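Local coordinates for protein probable branched-chain-amino-acid aminotransferase (Thermotoga maritima MSB8, PDB 3CSW) that probably transfers the amino group of leucine, isoleucine or valine to 2-oxoglutarate with the help of pyridoxal 5'-phosphate, at residues Lys128-Arg133 against Tyr163-Leu168. Numbering follows the deposited sequence.
Sequences KISNVR and YDVILL
The backbone oxygen of K128 takes two donors from the neighbouring strand: the N-H of I166, with N to O at 2.8 Å, and the weaker CA-H of V165. I166 uses its other backbone end as well: its O takes the N-H of S130, at 2.8 Å from N to O and nearly straight (168°), with the donor above the carbonyl plane, so that the two bonds flank I129. Past S130 the first segment bows outward before returning beside L168 at R133, and a water fills in between: it accepts from L168 N at 3.0 Å and donates to the carbonyl oxygens of S130 and V132. The pair belongs to a beta-alpha-beta unit, parallel strands 125-129 and 164-168 with helix 150-156 in the connection. A155 of that helix packs against S130, V165 and L167. On this face CB of S130 lies 3.9 Å from CB and CG2 of V165. With OG anti to the backbone N (chi1 -180°), the hydroxyl accepts from V132 N at 3.0 Å, an ST turn, and is also hydrogen-bonded to E158. Replacing S130 by alanine removes the hydroxyl, and V132 N and the E158 carboxylate would probably lose this partner, leaving the turn freer to move. The other face is apolar: CD1 of I129 meets CB of I166, while its CG2 approaches CD1 of L168 at 4.0 Å, the two side chains crossing at about a right angle. R133 bends at chi2 (-63°), which brings CD to 3.3 Å from L168 O; its guanidinium goes on to G169 O and, in another subunit, to N171 O and, as a cation-pi contact, to W225.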
# COMPACT_ATOMS: atom_id res chain seq x y z
N LYS A 128 14.38 -19.50 -1.58
CA LYS A 128 12.93 -19.50 -1.66
C LYS A 128 12.38 -18.10 -1.42
O LYS A 128 13.00 -17.32 -0.70
CB LYS A 128 12.34 -20.47 -0.64
CG LYS A 128 12.65 -21.89 -0.95
CD LYS A 128 12.16 -22.84 0.10
CE LYS A 128 12.63 -24.24 -0.21
NZ LYS A 128 11.89 -25.22 0.61
N ILE A 129 11.22 -17.80 -2.01
CA ILE A 129 10.49 -16.54 -1.72
C ILE A 129 10.08 -16.55 -0.23
O ILE A 129 9.48 -17.51 0.25
CB ILE A 129 9.23 -16.34 -2.65
CG1 ILE A 129 9.61 -16.33 -4.14
CG2 ILE A 129 8.51 -15.02 -2.35
CD1 ILE A 129 10.68 -15.30 -4.53
N SER A 130 10.42 -15.50 0.50
CA SER A 130 10.04 -15.33 1.90
C SER A 130 8.53 -15.00 2.06
O SER A 130 7.92 -14.39 1.16
CB SER A 130 10.85 -14.17 2.48
OG SER A 130 10.58 -13.91 3.83
N ASN A 131 7.97 -15.36 3.22
CA ASN A 131 6.62 -14.94 3.63
C ASN A 131 6.61 -13.59 4.32
O ASN A 131 5.55 -13.17 4.76
CB ASN A 131 6.00 -15.89 4.65
CG ASN A 131 5.77 -17.26 4.12
OD1 ASN A 131 5.43 -17.45 2.93
ND2 ASN A 131 5.95 -18.25 4.99
N VAL A 132 7.78 -12.97 4.45
CA VAL A 132 7.94 -11.68 5.05
C VAL A 132 8.28 -10.67 3.94
O VAL A 132 9.22 -10.89 3.17
CB VAL A 132 9.08 -11.74 6.08
CG1 VAL A 132 9.27 -10.39 6.73
CG2 VAL A 132 8.79 -12.82 7.14
N ARG A 133 7.48 -9.60 3.85
CA ARG A 133 7.76 -8.50 2.94
C ARG A 133 8.68 -7.51 3.61
O ARG A 133 8.61 -7.29 4.81
CB ARG A 133 6.50 -7.77 2.47
CG ARG A 133 5.50 -8.61 1.72
CD ARG A 133 6.07 -9.14 0.42
NE ARG A 133 5.08 -9.98 -0.23
CZ ARG A 133 4.24 -9.62 -1.20
NH1 ARG A 133 4.26 -8.39 -1.73
NH2 ARG A 133 3.36 -10.51 -1.66
N TYR A 163 19.37 -21.73 1.31
CA TYR A 163 20.51 -20.92 1.68
C TYR A 163 20.12 -19.52 2.21
O TYR A 163 20.68 -19.03 3.16
CB TYR A 163 21.37 -20.76 0.44
CG TYR A 163 22.65 -20.04 0.65
CD1 TYR A 163 23.78 -20.71 1.14
CD2 TYR A 163 22.79 -18.70 0.30
CE1 TYR A 163 25.00 -20.06 1.30
CE2 TYR A 163 24.01 -18.03 0.46
CZ TYR A 163 25.10 -18.71 0.97
OH TYR A 163 26.31 -18.04 1.13
N ASP A 164 19.21 -18.86 1.50
CA ASP A 164 18.65 -17.58 1.92
C ASP A 164 17.22 -17.53 1.39
O ASP A 164 16.86 -18.30 0.51
CB ASP A 164 19.51 -16.42 1.39
CG ASP A 164 19.27 -15.09 2.13
OD1 ASP A 164 18.46 -15.07 3.08
OD2 ASP A 164 19.87 -14.06 1.75
N VAL A 165 16.40 -16.65 1.96
CA VAL A 165 15.04 -16.38 1.49
C VAL A 165 15.02 -14.99 0.81
O VAL A 165 15.75 -14.09 1.21
CB VAL A 165 13.98 -16.48 2.62
CG1 VAL A 165 13.84 -17.93 3.10
CG2 VAL A 165 14.29 -15.51 3.79
N ILE A 166 14.19 -14.84 -0.23
CA ILE A 166 14.06 -13.60 -0.97
C ILE A 166 12.85 -12.78 -0.48
O ILE A 166 11.70 -13.21 -0.58
CB ILE A 166 13.94 -13.89 -2.49
CG1 ILE A 166 15.06 -14.86 -2.96
CG2 ILE A 166 13.90 -12.63 -3.30
CD1 ILE A 166 16.49 -14.51 -2.57
N LEU A 167 13.14 -11.61 0.10
CA LEU A 167 12.11 -10.66 0.52
C LEU A 167 11.70 -9.79 -0.67
O LEU A 167 12.54 -9.18 -1.34
CB LEU A 167 12.58 -9.76 1.67
CG LEU A 167 12.78 -10.32 3.08
CD1 LEU A 167 14.13 -11.02 3.17
CD2 LEU A 167 12.61 -9.25 4.18
N LEU A 168 10.39 -9.82 -0.95
CA LEU A 168 9.77 -8.94 -1.90
C LEU A 168 9.28 -7.73 -1.12
O LEU A 168 9.04 -7.80 0.09
CB LEU A 168 8.55 -9.61 -2.57
CG LEU A 168 8.75 -11.01 -3.15
CD1 LEU A 168 7.48 -11.47 -3.80
CD2 LEU A 168 9.91 -11.05 -4.09
O HOH W 1 8.64 -11.57 0.69